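Local coordinates for mandelate racemase/muconate lactonizing enzyme family protein (Sorangium cellulosum, PDB 3S5S) that is a member of the mandelate racemase/muconate lactonizing enzyme family, with an N-terminal sheet-and-helix domain joined to a modified beta/alpha barrel, at residues A14-L19 with E61-S66; A181-A186 with L214-A219; D228-M233 with A260-A265. All coordinates share one frame; numbering follows the deposited sequence. Where two conformers were deposited one is given.

How the contacts relate
The three contacts follow one another along the chain without interleaving. Contact 1 lies in the N-terminal domain, where strand 7-25 of the antiparallel sheet meets the start of helix 63-72. Contacts 2 and 3 both lie in the C-terminal barrel, on the helical layer and connecting loops around the parallel strands. Strand 217-222, which contact 2 leads into, is followed directly by helix 230-239 of contact 3. Centre to centre, contact 1 is about 35 Å from contact 2 and about 32 Å from contact 3, while contacts 2 and 3 are about 27 Å apart. None touches another: contact 1 joins sheet and helix in the N-terminal domain, contacts 2 and 3 join elements round the barrel.

Contact 1. Residues A14-L19 with E61-S66; sequences ALDIPL and ETQDGS
Gln63 reaches across to Asp16 with its amide nitrogen, and that single bond carries the contact: NE2 of Gln63 donates to OD1 of Asp16 over 2.7 Å, with an N-H...O angle of 149°. The carboxylate oxygen is approached on its syn side, though 29° out of the carboxylate plane. The two side chains cross at about a right angle, and their flat ends are well turned from each other, so the groups meet through one N-H and one oxygen without stacking. Around this bond the packing is thin: beyond Asp16, Gln63 NE2 comes no nearer than 4.1 Å to the backbone N of Leu15 and 4.4 Å to CA of Ala14, and the whole contact buries just 93 Å².

Gln63 spans the distance because its CG lies opposite the backbone N (chi1 -169°) and the chain continues extended, carrying the amide away from the helix. The same NE2 also donates to the backbone carbonyl of Asn35, which helps fix the rotation of the amide. Asp16 OD1 has a second partner as well, a salt bridge to Arg32 NH1, which would be expected to favour the charged carboxylate. Both outside partners belong to strand 28-42, the neighbour of strand 7-25.

One layer further out, the base of Gln63 is set by the helix start. Thr62 is the N-cap: its OG1 accepts from Gly65 N at 2.8 Å. The carbonyl O of Thr62 accepts from both Ser66 N (3.0 Å) and Ser66 OG (2.6 Å), so the first turn is tied by backbone and side chain together. The arrangement is an N-capped helix joined through its first residue to the antiparallel sheet of the N-terminal domain of this family.

Contact 2. Residues A181-A186 with L214-A219; sequences AIHAAA and LGADVA
The imidazole of His183 lies against the backbone of Gly215 and Ala216, with Ala216 over one of its faces. CA of Ala216 sits 3.6 Å above the ring plane, offset toward the rim, and its methyl makes a CH-pi contact: CB of Ala216 is 4.1 Å from the centroid of the His183 ring, 23° off the ring normal. The carbonyl of Leu214 approaches obliquely, its O 3.3 Å from CD2 of His183. That oxygen is also 3.4 Å from His183 NE2, but the angle is poor and no hydrogen bond forms. Gly215 C likewise comes in obliquely, 3.7 Å from His183 NE2. Contact is therefore by van der Waals and CH-pi interaction, with no hydrogen bond between the segments.

The ring gets there because CG of His183 stands opposite its backbone N (chi1 -179°), which swings the imidazole off helix 175-185 and over the incoming loop. That loop is shaped by Gly215, whose positive phi (89°) closes helix 201-213 in a Schellman motif. Beyond Ala216, Asp217 is the centre of an inverse gamma turn, marked by a weak bond from Val218 N to Ala216 O, and its carboxylate OD2 is tied to Ser190 OG. Backbone bonds to Leu191 from Asp217 and Ala219 then align the chain with strand 190-194.

Such a layout belongs to a beta/alpha barrel: helix 175-185 rests on the loop that follows the Schellman end of helix 201-213 and leads into the parallel strand 217-222, at the end where that strand begins.

Contact 3. Residues D228-M233 with A260-A265; sequences DDWDGM and AAERAA. With SO4 (sulfate ion), chain D.
Ala264 presses its methyl against two side chains of helix 230-239, Trp230 and Met233. CB of Ala264 lies 3.9 Å from Trp230 CE3, meeting the indole obliquely at the six-membered ring, and 3.9 Å from CB of Met233. In Trp230, chi1 of -78° together with chi2 of 84° brings the benzo part of the ring system toward Ala264, although the bond from the backbone does not point there. Met233 has a similar first torsion but bends at chi2 and chi3; its CE ends 3.8 Å from Ala264 O, the oxygen that also lies 3.3 Å from Met233 CB.

Glu262, extended beyond CG, crosses Trp230 at about a right angle and places OE1 3.7 Å from CE3 of the ring. Arg258 makes a cation-pi contact with the indole. Arg263 departs from helical angles with positive phi in a Schellman motif, and its chain, extended from CG to NE, reaches a sulfate ion, probably from the crystallisation liquor: NE (3.0 Å) and NH2 (3.1 Å) both donate to sulfate O2 in the guanidinium plane.

The segments thus adhere through apolar packing, while Glu262 OE1 is salt-bridged to Lys234 and the guanidinium of Arg263 binds the sulfate rather than the other segment.

Contact 1. Residues A14-L19 with E61-S66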
loop_
_atom_site.group_PDB
_atom_site.type_symbol
_atom_site.label_atom_id
_atom_site.label_comp_id
_atom_site.label_asym_id
_atom_site.label_seq_id
_atom_site.Cartn_x
_atom_site.Cartn_y
_atom_site.Cartn_z
ATOM N N ALA A 14 31.122 0.518 3.022
ATOM C CA ALA A 14 31.349 -0.694 2.247
ATOM C C ALA A 14 30.798 -1.924 2.993
ATOM O O ALA A 14 31.064 -2.103 4.190
ATOM C CB ALA A 14 32.814 -0.858 1.976
ATOM N N LEU A 15 30.010 -2.736 2.296
ATOM C CA LEU A 15 29.549 -4.034 2.828
ATOM C C LEU A 15 29.991 -5.153 1.855
ATOM O O LEU A 15 29.211 -5.605 0.997
ATOM C CB LEU A 15 28.024 -4.052 3.099
ATOM C CG LEU A 15 27.489 -5.370 3.715
ATOM C CD1 LEU A 15 28.274 -5.808 4.981
ATOM C CD2 LEU A 15 25.971 -5.370 4.007
ATOM N N ASP A 16 31.252 -5.535 1.957
ATOM C CA ASP A 16 31.822 -6.518 1.062
ATOM C C ASP A 16 31.841 -7.887 1.738
ATOM O O ASP A 16 32.643 -8.124 2.660
ATOM C CB ASP A 16 33.268 -6.143 0.675
ATOM C CG ASP A 16 33.349 -4.860 -0.170
ATOM O OD1 ASP A 16 32.438 -4.619 -0.988
ATOM O OD2 ASP A 16 34.334 -4.087 -0.020
ATOM N N ILE A 17 30.981 -8.782 1.261
ATOM C CA ILE A 17 30.941 -10.158 1.754
ATOM C C ILE A 17 31.294 -11.200 0.690
ATOM O O ILE A 17 30.672 -11.224 -0.385
ATOM C CB ILE A 17 29.580 -10.488 2.307
ATOM C CG1 ILE A 17 29.060 -9.321 3.147
ATOM C CG2 ILE A 17 29.674 -11.773 3.145
ATOM C CD1 ILE A 17 27.596 -9.431 3.548
ATOM N N PRO A 18 32.257 -12.083 0.992
ATOM C CA PRO A 18 32.614 -13.123 0.059
ATOM C C PRO A 18 31.453 -14.089 -0.235
ATOM O O PRO A 18 30.638 -14.391 0.649
ATOM C CB PRO A 18 33.751 -13.868 0.783
ATOM C CG PRO A 18 34.182 -13.001 1.877
ATOM C CD PRO A 18 32.992 -12.215 2.260
ATOM N N LEU A 19 31.367 -14.511 -1.494
ATOM C CA LEU A 19 30.516 -15.604 -1.939
ATOM C C LEU A 19 31.408 -16.847 -1.925
ATOM O O LEU A 19 32.620 -16.728 -2.196
ATOM C CB LEU A 19 29.994 -15.311 -3.350
ATOM C CG LEU A 19 29.121 -14.036 -3.496
ATOM C CD1 LEU A 19 28.725 -13.736 -4.923
ATOM C CD2 LEU A 19 27.869 -14.131 -2.656
ATOM N N GLU A 61 23.071 -0.971 -11.679
ATOM C CA GLU A 61 23.525 -0.259 -10.479
ATOM C C GLU A 61 24.816 -0.849 -9.896
ATOM O O GLU A 61 25.010 -2.045 -9.902
ATOM C CB GLU A 61 22.440 -0.261 -9.411
ATOM C CG GLU A 61 21.150 0.482 -9.802
ATOM C CD GLU A 61 20.056 0.483 -8.680
ATOM O OE1 GLU A 61 18.905 0.086 -8.984
ATOM O OE2 GLU A 61 20.338 0.922 -7.524
ATOM N N THR A 62 25.710 -0.006 -9.394
ATOM C CA THR A 62 26.986 -0.496 -8.861
ATOM C C THR A 62 27.154 -0.101 -7.403
ATOM O O THR A 62 26.350 0.673 -6.883
ATOM C CB THR A 62 28.126 0.068 -9.645
ATOM O OG1 THR A 62 28.231 1.462 -9.320
ATOM C CG2 THR A 62 27.881 -0.134 -11.199
ATOM N N GLN A 63 28.145 -0.678 -6.724
ATOM C CA GLN A 63 28.461 -0.292 -5.341
ATOM C C GLN A 63 28.712 1.222 -5.187
ATOM O O GLN A 63 28.066 1.893 -4.379
ATOM C CB GLN A 63 29.664 -1.093 -4.830
ATOM C CG GLN A 63 29.948 -0.983 -3.313
ATOM C CD GLN A 63 31.136 -1.828 -2.849
ATOM O OE1 GLN A 63 32.164 -1.863 -3.491
ATOM N NE2 GLN A 63 30.992 -2.482 -1.713
ATOM N N ASP A 64 29.663 1.719 -5.978
ATOM C CA ASP A 64 30.071 3.112 -6.060
ATOM C C ASP A 64 29.014 4.094 -6.636
ATOM O O ASP A 64 28.945 5.253 -6.182
ATOM C CB ASP A 64 31.335 3.235 -6.925
ATOM C CG ASP A 64 32.592 2.727 -6.238
ATOM O OD1 ASP A 64 33.687 3.284 -6.525
ATOM O OD2 ASP A 64 32.523 1.770 -5.436
ATOM N N GLY A 65 28.248 3.671 -7.646
ATOM C CA GLY A 65 27.093 4.451 -8.109
ATOM C C GLY A 65 26.083 4.655 -6.985
ATOM O O GLY A 65 25.590 5.761 -6.764
ATOM N N SER A 66 25.804 3.585 -6.242
ATOM C CA SER A 66 24.851 3.648 -5.147
ATOM C C SER A 66 25.398 4.506 -4.006
ATOM O O SER A 66 24.678 5.374 -3.474
ATOM C CB SER A 66 24.467 2.245 -4.669
ATOM O OG SER A 66 24.105 1.451 -5.771
#

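Contact 2. Residues A181-A186 with L214-A219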
loop_
_atom_site.group_PDB
_atom_site.type_symbol
_atom_site.label_atom_id
_atom_site.label_comp_id
_atom_site.label_asym_id
_atom_site.label_seq_id
_atom_site.Cartn_x
_atom_site.Cartn_y
_atom_site.Cartn_z
ATOM N N ALA A 181 19.459 -33.756 -15.031
ATOM C CA ALA A 181 20.286 -34.161 -13.905
ATOM C C ALA A 181 19.648 -33.728 -12.585
ATOM O O ALA A 181 19.798 -34.406 -11.550
ATOM C CB ALA A 181 21.676 -33.551 -14.052
ATOM N N ILE A 182 18.932 -32.601 -12.651
ATOM C CA ILE A 182 18.185 -32.042 -11.535
ATOM C C ILE A 182 16.924 -32.817 -11.228
ATOM O O ILE A 182 16.652 -33.071 -10.061
ATOM C CB ILE A 182 17.782 -30.609 -11.815
ATOM C CG1 ILE A 182 18.969 -29.680 -11.613
ATOM C CG2 ILE A 182 16.614 -30.188 -10.929
ATOM C CD1 ILE A 182 18.852 -28.419 -12.393
ATOM N N HIS A 183 16.144 -33.179 -12.247
ATOM C CA HIS A 183 14.881 -33.840 -11.970
ATOM C C HIS A 183 15.105 -35.226 -11.374
ATOM O O HIS A 183 14.382 -35.633 -10.462
ATOM C CB HIS A 183 13.972 -33.933 -13.188
ATOM C CG HIS A 183 12.664 -34.601 -12.898
ATOM N ND1 HIS A 183 11.803 -34.157 -11.913
ATOM C CD2 HIS A 183 12.074 -35.689 -13.448
ATOM C CE1 HIS A 183 10.741 -34.944 -11.870
ATOM N NE2 HIS A 183 10.883 -35.887 -12.787
ATOM N N ALA A 184 16.119 -35.922 -11.886
ATOM C CA ALA A 184 16.490 -37.239 -11.424
ATOM C C ALA A 184 16.974 -37.256 -9.965
ATOM O O ALA A 184 16.739 -38.235 -9.260
ATOM C CB ALA A 184 17.551 -37.870 -12.370
ATOM N N ALA A 185 17.632 -36.186 -9.521
ATOM C CA ALA A 185 18.225 -36.143 -8.180
ATOM C C ALA A 185 17.263 -35.633 -7.084
ATOM O O ALA A 185 17.338 -36.061 -5.907
ATOM C CB ALA A 185 19.487 -35.321 -8.210
ATOM N N ALA A 186 16.373 -34.712 -7.479
ATOM C CA ALA A 186 15.317 -34.197 -6.603
ATOM C C ALA A 186 13.924 -34.460 -7.202
ATOM O O ALA A 186 13.282 -33.512 -7.665
ATOM C CB ALA A 186 15.534 -32.658 -6.328
ATOM N N LEU A 214 9.772 -34.888 -19.325
ATOM C CA LEU A 214 10.581 -35.624 -18.351
ATOM C C LEU A 214 9.833 -35.853 -17.028
ATOM O O LEU A 214 10.361 -36.488 -16.116
ATOM C CB LEU A 214 11.871 -34.863 -18.045
ATOM C CG LEU A 214 13.100 -35.015 -18.925
ATOM C CD1 LEU A 214 14.140 -34.006 -18.463
ATOM C CD2 LEU A 214 13.648 -36.428 -18.824
ATOM N N GLY A 215 8.621 -35.315 -16.904
ATOM C CA GLY A 215 7.828 -35.480 -15.672
ATOM C C GLY A 215 8.074 -34.408 -14.613
ATOM O O GLY A 215 7.497 -34.455 -13.518
ATOM N N ALA A 216 8.928 -33.441 -14.925
ATOM C CA ALA A 216 9.226 -32.377 -13.963
ATOM C C ALA A 216 8.033 -31.453 -13.784
ATOM O O ALA A 216 7.331 -31.081 -14.755
ATOM C CB ALA A 216 10.467 -31.591 -14.369
ATOM N N ASP A 217 7.794 -31.100 -12.529
ATOM C CA ASP A 217 6.789 -30.125 -12.213
ATOM C C ASP A 217 7.468 -28.743 -12.289
ATOM O O ASP A 217 8.028 -28.227 -11.308
ATOM C CB ASP A 217 6.162 -30.502 -10.859
ATOM C CG ASP A 217 5.310 -29.401 -10.238
ATOM O OD1 ASP A 217 4.559 -28.690 -10.935
ATOM O OD2 ASP A 217 5.399 -29.246 -9.003
ATOM N N VAL A 218 7.447 -28.154 -13.480
ATOM C CA VAL A 218 7.853 -26.762 -13.655
ATOM C C VAL A 218 6.739 -25.894 -13.103
ATOM O O VAL A 218 5.643 -25.852 -13.627
ATOM C CB VAL A 218 8.129 -26.395 -15.172
ATOM C CG1 VAL A 218 8.398 -24.879 -15.340
ATOM C CG2 VAL A 218 9.274 -27.210 -15.724
ATOM N N ALA A 219 7.013 -25.227 -12.003
ATOM C CA ALA A 219 5.996 -24.440 -11.319
ATOM C C ALA A 219 5.962 -22.987 -11.814
ATOM O O ALA A 219 4.965 -22.285 -11.624
ATOM C CB ALA A 219 6.253 -24.490 -9.821
#

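Contact 3. Residues D228-M233 with A260-A265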
loop_
_atom_site.group_PDB
_atom_site.type_symbol
_atom_site.label_atom_id
_atom_site.label_comp_id
_atom_site.label_asym_id
_atom_site.label_seq_id
_atom_site.Cartn_x
_atom_site.Cartn_y
_atom_site.Cartn_z
ATOM N N ASP A 228 12.354 -5.455 -22.580
ATOM C CA ASP A 228 11.569 -4.737 -23.579
ATOM C C ASP A 228 11.216 -5.594 -24.804
ATOM O O ASP A 228 10.985 -5.083 -25.896
ATOM C CB ASP A 228 12.113 -3.301 -23.864
ATOM C CG ASP A 228 11.653 -2.233 -22.778
ATOM O OD1 ASP A 228 11.481 -2.559 -21.582
ATOM O OD2 ASP A 228 11.461 -1.046 -23.106
ATOM N N ASP A 229 11.167 -6.913 -24.588
ATOM C CA ASP A 229 10.481 -7.849 -25.493
ATOM C C ASP A 229 9.109 -8.189 -24.846
ATOM O O ASP A 229 8.903 -9.264 -24.267
ATOM C CB ASP A 229 11.346 -9.108 -25.723
ATOM C CG ASP A 229 10.720 -10.075 -26.703
ATOM O OD1 ASP A 229 9.601 -9.759 -27.169
ATOM O OD2 ASP A 229 11.329 -11.137 -27.020
ATOM N N TRP A 230 8.186 -7.239 -24.915
ATOM C CA TRP A 230 6.847 -7.410 -24.347
ATOM C C TRP A 230 6.065 -8.476 -25.098
ATOM O O TRP A 230 5.261 -9.183 -24.489
ATOM C CB TRP A 230 6.076 -6.088 -24.316
ATOM C CG TRP A 230 6.526 -5.239 -23.196
ATOM C CD1 TRP A 230 7.605 -4.399 -23.180
ATOM C CD2 TRP A 230 5.936 -5.165 -21.880
ATOM N NE1 TRP A 230 7.715 -3.802 -21.946
ATOM C CE2 TRP A 230 6.716 -4.265 -21.128
ATOM C CE3 TRP A 230 4.822 -5.777 -21.272
ATOM C CZ2 TRP A 230 6.412 -3.944 -19.789
ATOM C CZ3 TRP A 230 4.522 -5.473 -19.952
ATOM C CH2 TRP A 230 5.313 -4.561 -19.219
ATOM N N ASP A 231 6.305 -8.587 -26.409
ATOM C CA ASP A 231 5.617 -9.568 -27.262
ATOM C C ASP A 231 6.012 -10.998 -26.865
ATOM O O ASP A 231 5.182 -11.920 -26.869
ATOM C CB ASP A 231 5.916 -9.288 -28.758
ATOM C CG ASP A 231 5.808 -7.787 -29.109
ATOM O OD1 ASP A 231 5.142 -7.048 -28.346
ATOM O OD2 ASP A 231 6.390 -7.335 -30.128
ATOM N N GLY A 232 7.290 -11.158 -26.528
ATOM C CA GLY A 232 7.841 -12.437 -26.133
ATOM C C GLY A 232 7.297 -12.886 -24.790
ATOM O O GLY A 232 6.964 -14.061 -24.623
ATOM N N MET A 233 7.221 -11.960 -23.837
ATOM C CA MET A 233 6.571 -12.233 -22.547
ATOM C C MET A 233 5.085 -12.629 -22.744
ATOM O O MET A 233 4.626 -13.602 -22.173
ATOM C CB MET A 233 6.715 -11.052 -21.577
ATOM C CG MET A 233 8.099 -10.851 -21.001
ATOM S SD MET A 233 8.714 -12.245 -20.047
ATOM C CE MET A 233 8.316 -11.867 -18.374
ATOM N N ALA A 260 -0.193 -6.901 -16.122
ATOM C CA ALA A 260 -1.523 -7.518 -15.981
ATOM C C ALA A 260 -2.300 -7.361 -17.260
ATOM O O ALA A 260 -2.606 -8.354 -17.895
ATOM C CB ALA A 260 -2.327 -6.941 -14.796
ATOM N N ALA A 261 -2.574 -6.115 -17.647
ATOM C CA ALA A 261 -3.441 -5.794 -18.818
ATOM C C ALA A 261 -2.999 -6.436 -20.142
ATOM O O ALA A 261 -3.821 -6.776 -20.982
ATOM C CB ALA A 261 -3.550 -4.296 -18.995
ATOM N N GLU A 262 -1.688 -6.581 -20.318
ATOM C CA GLU A 262 -1.132 -7.151 -21.551
ATOM C C GLU A 262 -0.949 -8.697 -21.491
ATOM O O GLU A 262 -0.601 -9.340 -22.492
ATOM C CB GLU A 262 0.146 -6.395 -21.953
ATOM C CG GLU A 262 -0.166 -5.087 -22.725
ATOM C CD GLU A 262 1.083 -4.262 -23.083
ATOM O OE1 GLU A 262 2.072 -4.823 -23.631
ATOM O OE2 GLU A 262 1.069 -3.031 -22.816
ATOM N N ARG A 263 -1.256 -9.271 -20.334
ATOM C CA ARG A 263 -1.050 -10.695 -20.038
ATOM C C ARG A 263 0.352 -11.154 -20.324
ATOM O O ARG A 263 0.500 -12.179 -21.006
ATOM C CB ARG A 263 -1.990 -11.593 -20.828
ATOM C CG ARG A 263 -3.402 -11.564 -20.416
ATOM C CD ARG A 263 -4.118 -12.593 -21.273
ATOM N NE ARG A 263 -5.553 -12.347 -21.336
ATOM C CZ ARG A 263 -6.432 -12.851 -20.481
ATOM N NH1 ARG A 263 -6.020 -13.652 -19.500
ATOM N NH2 ARG A 263 -7.720 -12.554 -20.621
ATOM N N ALA A 264 1.345 -10.411 -19.806
ATOM C CA ALA A 264 2.781 -10.643 -20.042
ATOM C C ALA A 264 3.440 -11.584 -19.025
ATOM O O ALA A 264 4.598 -12.013 -19.219
ATOM C CB ALA A 264 3.559 -9.293 -20.090
ATOM N N ALA A 265 2.705 -11.885 -17.947
ATOM C CA ALA A 265 3.138 -12.767 -16.853
ATOM C C ALA A 265 1.875 -13.088 -16.075
ATOM O O ALA A 265 0.837 -12.486 -16.346
ATOM C CB ALA A 265 4.143 -12.055 -15.974
HETATM S S SO4 D . -7.370 -9.584 -23.098
HETATM O O1 SO4 D . -6.291 -9.105 -24.003
HETATM O O2 SO4 D . -7.424 -11.055 -23.263
HETATM O O3 SO4 D . -7.108 -9.214 -21.698
HETATM O O4 SO4 D . -8.661 -8.956 -23.434
#